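Local coordinates for protein agglutinin (Galanthus nivalis, PDB 1MSA) that binds alpha-D-linked mannose as a homotetrameric bulb lectin, with high affinity for alpha-(1-3)-mannose oligomers, and has antiviral activity, at residues A[4-9]-A[81-86]; A[28-33]-A[43-48]; A[51-56]-A[63-68]. All coordinates share one frame; numbering follows the deposited sequence.

Interaction 1: residues A[4-9]-A[81-86]; sequences LYSGET and NGNYVC. With MMA (methyl alpha-D-mannopyranoside), chain N.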
# COMPACT_ATOMS: atom_id res chain seq x y z
N LEU A 4 -2.59 5.38 12.59
CA LEU A 4 -1.87 6.31 13.47
C LEU A 4 -1.84 5.66 14.86
O LEU A 4 -2.89 5.51 15.49
CB LEU A 4 -2.52 7.67 13.50
CG LEU A 4 -1.84 8.81 14.24
CD1 LEU A 4 -0.43 9.05 13.73
CD2 LEU A 4 -2.68 10.08 14.11
N TYR A 5 -0.66 5.20 15.28
CA TYR A 5 -0.52 4.52 16.55
C TYR A 5 -0.44 5.47 17.73
O TYR A 5 0.12 6.56 17.63
CB TYR A 5 0.76 3.65 16.53
CG TYR A 5 0.73 2.58 15.47
CD1 TYR A 5 1.16 2.86 14.18
CD2 TYR A 5 0.25 1.31 15.74
CE1 TYR A 5 1.12 1.89 13.18
CE2 TYR A 5 0.20 0.33 14.76
CZ TYR A 5 0.64 0.63 13.48
OH TYR A 5 0.59 -0.32 12.49
N SER A 6 -0.97 5.02 18.88
CA SER A 6 -0.88 5.85 20.09
C SER A 6 0.59 6.18 20.31
O SER A 6 1.45 5.32 20.11
CB SER A 6 -1.47 5.13 21.29
OG SER A 6 -0.90 3.85 21.47
N GLY A 7 0.87 7.44 20.62
CA GLY A 7 2.25 7.88 20.81
C GLY A 7 2.76 8.60 19.57
O GLY A 7 3.80 9.26 19.61
N GLU A 8 2.02 8.50 18.47
CA GLU A 8 2.39 9.12 17.22
C GLU A 8 1.68 10.43 16.94
O GLU A 8 0.57 10.69 17.38
CB GLU A 8 2.19 8.15 16.05
CG GLU A 8 3.39 7.24 15.83
CD GLU A 8 3.15 6.15 14.81
OE1 GLU A 8 2.03 6.03 14.27
OE2 GLU A 8 4.10 5.38 14.56
N THR A 9 2.36 11.27 16.16
CA THR A 9 1.87 12.59 15.80
C THR A 9 1.89 12.84 14.30
O THR A 9 2.80 12.39 13.60
CB THR A 9 2.78 13.66 16.49
OG1 THR A 9 2.39 13.80 17.86
CG2 THR A 9 2.73 15.00 15.80
N ASN A 81 -4.70 4.48 30.22
CA ASN A 81 -3.44 4.50 29.48
C ASN A 81 -3.19 3.10 28.89
O ASN A 81 -3.30 2.10 29.59
CB ASN A 81 -2.27 4.91 30.36
CG ASN A 81 -1.65 6.23 29.96
OD1 ASN A 81 -0.56 6.27 29.38
ND2 ASN A 81 -2.33 7.33 30.27
N GLY A 82 -2.92 3.06 27.59
CA GLY A 82 -2.68 1.79 26.93
C GLY A 82 -2.21 2.00 25.49
O GLY A 82 -1.63 3.03 25.16
N ASN A 83 -2.45 0.99 24.67
CA ASN A 83 -2.07 1.05 23.26
C ASN A 83 -3.33 1.20 22.41
O ASN A 83 -4.26 0.40 22.52
CB ASN A 83 -1.28 -0.18 22.86
CG ASN A 83 0.03 -0.29 23.64
OD1 ASN A 83 0.87 0.60 23.55
ND2 ASN A 83 0.17 -1.36 24.41
N TYR A 84 -3.40 2.28 21.65
CA TYR A 84 -4.55 2.58 20.81
C TYR A 84 -4.10 2.81 19.37
O TYR A 84 -2.92 3.00 19.11
CB TYR A 84 -5.26 3.86 21.28
CG TYR A 84 -5.87 3.78 22.66
CD1 TYR A 84 -5.11 4.06 23.79
CD2 TYR A 84 -7.21 3.46 22.84
CE1 TYR A 84 -5.65 3.98 25.06
CE2 TYR A 84 -7.76 3.39 24.10
CZ TYR A 84 -6.98 3.65 25.21
OH TYR A 84 -7.54 3.59 26.47
N VAL A 85 -5.04 2.76 18.44
CA VAL A 85 -4.76 3.01 17.04
C VAL A 85 -5.92 3.81 16.42
O VAL A 85 -7.09 3.55 16.70
CB VAL A 85 -4.56 1.76 16.17
CG1 VAL A 85 -3.23 1.08 16.42
CG2 VAL A 85 -5.72 0.78 16.33
N CYS A 86 -5.56 4.79 15.62
CA CYS A 86 -6.56 5.58 14.89
C CYS A 86 -6.47 5.08 13.44
O CYS A 86 -5.37 5.14 12.87
CB CYS A 86 -6.29 7.06 14.99
SG CYS A 86 -7.47 8.07 14.07
C1 MMA N . 4.02 -3.42 21.58
C2 MMA N . 3.66 -2.57 20.36
C3 MMA N . 2.27 -1.96 20.53
C4 MMA N . 1.27 -3.09 20.79
C5 MMA N . 1.71 -3.88 22.03
C6 MMA N . 0.79 -5.04 22.34
C7 MMA N . 5.12 -2.94 23.67
O1 MMA N . 4.08 -2.61 22.71
O2 MMA N . 3.66 -3.40 19.21
O3 MMA N . 1.90 -1.26 19.36
O4 MMA N . -0.02 -2.56 20.99
O5 MMA N . 3.03 -4.43 21.81
O6 MMA N . 1.25 -5.75 23.47
O HOH W 1 1.18 3.34 22.88

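Interaction 2: residues A[28-33]-A[43-48]; sequences DCNLVL and TNTGGL. With MMA (methyl alpha-D-mannopyranoside), chain G.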
# COMPACT_ATOMS: atom_id res chain seq x y z
N ASP A 28 -3.99 25.26 8.18
CA ASP A 28 -4.90 26.21 8.80
C ASP A 28 -5.52 25.68 10.08
O ASP A 28 -6.45 26.29 10.63
CB ASP A 28 -5.99 26.63 7.82
CG ASP A 28 -6.96 25.54 7.43
OD1 ASP A 28 -6.78 24.36 7.80
OD2 ASP A 28 -7.95 25.85 6.73
N CYS A 29 -5.07 24.54 10.57
CA CYS A 29 -5.52 23.89 11.76
C CYS A 29 -6.84 23.15 11.64
O CYS A 29 -7.42 22.75 12.66
CB CYS A 29 -5.54 24.81 12.99
SG CYS A 29 -3.87 25.20 13.57
N ASN A 30 -7.29 22.94 10.42
CA ASN A 30 -8.52 22.17 10.19
C ASN A 30 -8.11 20.73 9.89
O ASN A 30 -7.19 20.50 9.10
CB ASN A 30 -9.30 22.76 9.02
CG ASN A 30 -10.78 22.43 9.08
OD1 ASN A 30 -11.26 21.90 10.08
ND2 ASN A 30 -11.51 22.75 8.02
N LEU A 31 -8.72 19.79 10.58
CA LEU A 31 -8.43 18.36 10.35
C LEU A 31 -9.58 17.84 9.49
O LEU A 31 -10.71 17.74 9.97
CB LEU A 31 -8.32 17.61 11.67
CG LEU A 31 -8.24 16.09 11.64
CD1 LEU A 31 -6.93 15.62 11.01
CD2 LEU A 31 -8.40 15.50 13.04
N VAL A 32 -9.31 17.65 8.20
CA VAL A 32 -10.34 17.25 7.26
C VAL A 32 -10.18 15.86 6.67
O VAL A 32 -9.09 15.37 6.39
CB VAL A 32 -10.45 18.25 6.08
CG1 VAL A 32 -11.72 18.01 5.29
CG2 VAL A 32 -10.39 19.69 6.57
N LEU A 33 -11.33 15.22 6.45
CA LEU A 33 -11.41 13.92 5.81
C LEU A 33 -11.98 14.16 4.39
O LEU A 33 -13.11 14.62 4.26
CB LEU A 33 -12.31 12.94 6.54
CG LEU A 33 -12.69 11.66 5.78
CD1 LEU A 33 -11.47 10.78 5.55
CD2 LEU A 33 -13.77 10.89 6.54
N THR A 43 -13.02 18.93 11.64
CA THR A 43 -13.15 19.31 13.04
C THR A 43 -13.67 20.75 13.12
O THR A 43 -14.12 21.22 14.15
CB THR A 43 -11.82 19.24 13.80
OG1 THR A 43 -10.85 20.05 13.12
CG2 THR A 43 -11.30 17.82 13.90
N ASN A 44 -13.57 21.46 12.00
CA ASN A 44 -14.02 22.82 11.84
C ASN A 44 -13.22 23.83 12.65
O ASN A 44 -13.76 24.81 13.16
CB ASN A 44 -15.52 22.95 12.13
CG ASN A 44 -16.34 22.12 11.16
OD1 ASN A 44 -16.03 22.05 9.97
ND2 ASN A 44 -17.36 21.45 11.68
N THR A 45 -11.91 23.61 12.74
CA THR A 45 -11.03 24.49 13.49
C THR A 45 -10.16 25.33 12.56
O THR A 45 -9.14 25.87 12.98
CB THR A 45 -10.13 23.66 14.43
OG1 THR A 45 -9.64 22.52 13.71
CG2 THR A 45 -10.93 23.18 15.64
N GLY A 46 -10.57 25.45 11.30
CA GLY A 46 -9.81 26.21 10.32
C GLY A 46 -9.68 27.67 10.72
O GLY A 46 -10.68 28.32 11.04
N GLY A 47 -8.47 28.20 10.72
CA GLY A 47 -8.22 29.58 11.05
C GLY A 47 -8.03 29.87 12.52
O GLY A 47 -7.68 31.01 12.89
N LEU A 48 -8.17 28.87 13.40
CA LEU A 48 -7.99 29.07 14.82
C LEU A 48 -6.52 29.18 15.21
O LEU A 48 -6.19 29.51 16.35
CB LEU A 48 -8.63 27.95 15.64
CG LEU A 48 -10.11 27.68 15.39
CD1 LEU A 48 -10.66 26.71 16.43
CD2 LEU A 48 -10.92 28.97 15.36
C1 MMA G . -12.74 24.73 5.46
C2 MMA G . -11.28 24.68 5.00
C3 MMA G . -11.11 23.75 3.81
C4 MMA G . -11.79 22.41 4.03
C5 MMA G . -13.24 22.60 4.49
C6 MMA G . -13.93 21.29 4.83
C7 MMA G . -14.95 25.33 4.66
O1 MMA G . -13.51 25.37 4.50
O2 MMA G . -10.42 24.30 6.06
O3 MMA G . -9.72 23.55 3.57
O4 MMA G . -11.79 21.68 2.80
O5 MMA G . -13.27 23.42 5.67
O6 MMA G . -14.97 21.47 5.77
O HOH W 2 -14.47 22.91 7.95

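Interaction 3: residues A[51-56]-A[63-68]; sequences SCFLSM and VVYNPS. With MMA (methyl alpha-D-mannopyranoside), chain F.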
# COMPACT_ATOMS: atom_id res chain seq x y z
N SER A 51 -0.05 25.79 11.73
CA SER A 51 0.93 24.75 12.02
C SER A 51 0.57 23.87 13.20
O SER A 51 1.43 23.48 14.00
CB SER A 51 2.31 25.39 12.21
OG SER A 51 2.72 26.00 10.99
N CYS A 52 -0.70 23.46 13.26
CA CYS A 52 -1.16 22.57 14.32
C CYS A 52 -0.64 21.15 14.07
O CYS A 52 -0.16 20.85 12.99
CB CYS A 52 -2.69 22.52 14.34
SG CYS A 52 -3.49 23.95 15.10
N PHE A 53 -0.74 20.31 15.09
CA PHE A 53 -0.34 18.92 14.98
C PHE A 53 -1.42 18.02 15.56
O PHE A 53 -2.19 18.44 16.43
CB PHE A 53 1.02 18.64 15.55
CG PHE A 53 1.31 19.12 16.93
CD1 PHE A 53 1.69 20.44 17.16
CD2 PHE A 53 1.28 18.24 18.01
CE1 PHE A 53 1.99 20.88 18.43
CE2 PHE A 53 1.58 18.68 19.29
CZ PHE A 53 1.94 20.00 19.50
N LEU A 54 -1.52 16.81 15.03
CA LEU A 54 -2.51 15.84 15.49
C LEU A 54 -1.82 14.75 16.31
O LEU A 54 -0.86 14.15 15.84
CB LEU A 54 -3.27 15.22 14.32
CG LEU A 54 -4.26 14.10 14.69
CD1 LEU A 54 -5.43 14.67 15.48
CD2 LEU A 54 -4.73 13.36 13.45
N SER A 55 -2.32 14.51 17.52
CA SER A 55 -1.70 13.52 18.38
C SER A 55 -2.61 12.41 18.84
O SER A 55 -3.68 12.65 19.41
CB SER A 55 -1.13 14.27 19.61
OG SER A 55 -0.30 13.40 20.36
N MET A 56 -2.21 11.17 18.55
CA MET A 56 -2.97 10.00 19.04
C MET A 56 -2.28 9.60 20.36
O MET A 56 -1.17 9.07 20.32
CB MET A 56 -2.94 8.86 18.05
CG MET A 56 -3.57 7.56 18.50
SD MET A 56 -5.35 7.62 18.69
CE MET A 56 -5.55 7.47 20.45
N VAL A 63 -6.01 14.30 19.89
CA VAL A 63 -6.01 15.74 20.06
C VAL A 63 -5.30 16.55 18.99
O VAL A 63 -4.22 16.22 18.52
CB VAL A 63 -5.33 16.10 21.42
CG1 VAL A 63 -5.55 17.58 21.73
CG2 VAL A 63 -5.85 15.24 22.55
N VAL A 64 -5.90 17.69 18.66
CA VAL A 64 -5.30 18.66 17.73
C VAL A 64 -4.65 19.77 18.58
O VAL A 64 -5.37 20.46 19.32
CB VAL A 64 -6.35 19.29 16.80
CG1 VAL A 64 -5.79 20.53 16.11
CG2 VAL A 64 -6.84 18.28 15.77
N TYR A 65 -3.34 19.91 18.51
CA TYR A 65 -2.65 20.93 19.28
C TYR A 65 -2.14 22.08 18.42
O TYR A 65 -1.80 21.89 17.25
CB TYR A 65 -1.41 20.32 19.97
CG TYR A 65 -1.74 19.42 21.13
CD1 TYR A 65 -2.03 19.96 22.38
CD2 TYR A 65 -1.77 18.04 20.99
CE1 TYR A 65 -2.34 19.15 23.46
CE2 TYR A 65 -2.08 17.22 22.06
CZ TYR A 65 -2.36 17.78 23.29
OH TYR A 65 -2.67 16.98 24.36
N ASN A 66 -2.02 23.25 19.05
CA ASN A 66 -1.44 24.40 18.31
C ASN A 66 0.04 24.42 18.65
O ASN A 66 0.48 23.68 19.54
CB ASN A 66 -2.15 25.69 18.63
CG ASN A 66 -1.98 26.22 20.02
OD1 ASN A 66 -1.18 25.75 20.82
ND2 ASN A 66 -2.77 27.26 20.35
N PRO A 67 0.82 25.27 17.99
CA PRO A 67 2.24 25.37 18.21
C PRO A 67 2.65 25.59 19.65
O PRO A 67 3.72 25.13 20.08
CB PRO A 67 2.67 26.55 17.33
CG PRO A 67 1.63 26.64 16.28
CD PRO A 67 0.34 26.18 16.92
N SER A 68 1.82 26.26 20.44
CA SER A 68 2.08 26.52 21.84
C SER A 68 1.65 25.37 22.74
O SER A 68 1.73 25.49 23.97
CB SER A 68 1.35 27.80 22.27
OG SER A 68 1.72 28.87 21.42
C1 MMA F . -7.40 15.20 28.07
C2 MMA F . -6.02 14.56 27.86
C3 MMA F . -4.99 15.65 27.56
C4 MMA F . -5.45 16.49 26.38
C5 MMA F . -6.85 17.05 26.64
C6 MMA F . -7.40 17.80 25.44
C7 MMA F . -8.62 16.33 29.81
O1 MMA F . -7.35 16.05 29.17
O2 MMA F . -6.10 13.63 26.81
O3 MMA F . -3.73 15.08 27.29
O4 MMA F . -4.53 17.56 26.18
O5 MMA F . -7.77 15.97 26.92
O6 MMA F . -8.76 18.17 25.65

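Interaction 1: residues A[4-9]-A[81-86]
Leu4 and Tyr5 pair with Cys86 and Val85 in an antiparallel sheet of the bulb-type lectin fold. Strand 3-5 is an outer strand of this sheet within the chain, beside strand 84-88.

Three backbone bonds join the segments. Leu4 and Cys86 form a hydrogen-bonded pair. Leu4 N gives to Cys86 O at 2.8 Å, and Cys86 N returns to Leu4 O. Past the strand end, Ser6 N still reaches Tyr84 O.

The serine side chain continues the ladder. Ser6 OG accepts from Tyr84 N at 3.0 Å in a nearly straight bond (167°). Its chi1 of 53° sets OG between its own N and carbonyl carbon, which turns it toward the backbone of 81-86.

Apolar contacts are few. Tyr5 and Val85 run side by side on one face, with Tyr5 CD2 3.6 Å from Val85 CG1. Gln89 and Tyr97 of the second subunit pack on this pair. On the other face Leu4 CB meets Cys86 CB at 4.1 Å.

A type II turn from Tyr5 to Glu8 leads the chain away. Glu8 OE1 accepts from Tyr5 N, and its OE2 forms a salt bridge with Lys90 of the second subunit.

The sugar lies beside Asn83, mainly held by Gln89, Asp91, Asn93 and Tyr97 of the second subunit. Asn83 CB comes 3.3 Å from mannoside O4. Asn83 ND2 is bonded to Asp100. A water joins the segments here, 2.6 Å from Ser6 OG and donating to Asn83 OD1 at 2.8 Å.

Interaction 2: residues A[28-33]-A[43-48]
Asn30 and Thr45 meet where the loop after strand 38-42 folds back on the start of strand 31-35. The tight part is a group of polar contacts around Thr43 and Thr45. Thr45 OG1 takes a bond from Thr43 OG1 at 2.8 Å. Thr43 OG1 in turn receives a weak bond from Leu31 N, while Thr43 N gives to Leu31 O at 3.1 Å. With chi1 at 56°, Thr43 sends OG1 to the backbone and CG2 against Leu31 CB, 3.7 Å away. Gly47, inside the type II turn from Thr45 to Leu48, gives its N-H to Asp28 O, with Gly47 N 2.8 Å from that oxygen.

Asn30 bridges loop and sugar. Its OD1 accepts from Thr45 N at 3.2 Å, from above the amide plane, and more weakly from Asn44 N. This fixes the amide so that ND2 donates to mannoside O2 at 2.7 Å (166°). The same O2 donates to Asp28 OD2. Asp28 OD1 accepts from Asn30 N in an Asx turn. Gln26 and Tyr34 complete the grip on the sugar.

The outer side is looser. Exposed Asn44 reaches the sugar through a water. That water donates to Asn44 OD1 and to the ring oxygen O5, and accepts from Asn30 ND2.

Around the contact, Leu31 packs on Phe23 of strand 21-25. Thr43 and Thr45 lie against Trp73 of strand 71-74.

Interaction 3: residues A[51-56]-A[63-68]
Phe53 and Tyr65 meet across the antiparallel hairpin of strands 53-56 and 62-65. Tyr65 CB sits over one face of the Phe53 ring, 3.6 Å from its centroid and 20° off the normal, a CH-pi contact. The two rings are near parallel (25°) but slid apart, with centroids 5.5 Å apart, so they barely overlap. Phe53 chi1 of 50° tucks CG over the backbone, and the ring extends over the neighbouring strand. Ser55 CB meets the edge of the Tyr65 ring in its plane. Val63 CG1 lies over one face of that ring.

On the opposite face of the sheet Leu54 CD1 touches Val64 CG2 at 3.9 Å. Cys52 CB lies 4.1 Å from Val64 CG1.

Four backbone bonds hold these side chains in register. Phe53 and Tyr65 exchange two, as do Ser55 and Val63. The shortest runs from Ser55 N to Val63 O at 2.7 Å. Leu54 and Val64 form the non-hydrogen-bonded pair between them.

Beyond this shell, Tyr65 OH shares a hydrogen bond with mannoside O4 at 2.7 Å. Gln57 NE2 also bonds this hydroxyl. Gln57, Asp59 and Asn61 bind the sugar as well. Val63 CG2 packs on sugar C4, 4.0 Å away.

At the far end, Cys52 is joined to Cys29 by a disulfide. Strand 9-10 flanks strand 53-56, where Leu10 meets Leu54 and Thr9 meets Phe53. Strand 71-74 pairs with strand 62-65 on its far side, and Trp73 packs on Val64.

The chain builds three antiparallel sheets. Interactions 1 and 3 each join strands within one sheet, while interaction 2 joins the third sheet to the loop that follows it. Interactions 2 and 3 follow in series, both nested in the loop closed by interaction 1. Interactions 1 and 2 lie on opposite sides of the chain's centre, 21 Å apart between centres. Interaction 3 touches both. Its centre is 15 Å from that of interaction 1, and the Met56 backbone probably bonds to Gly7 and Glu8. The Cys29-Cys52 disulfide and Leu31 packing on Leu54 join it to interaction 2, centres 11 Å apart. The sugars beside interactions 2 and 3 are held by this chain, that beside interaction 1 by the second subunit.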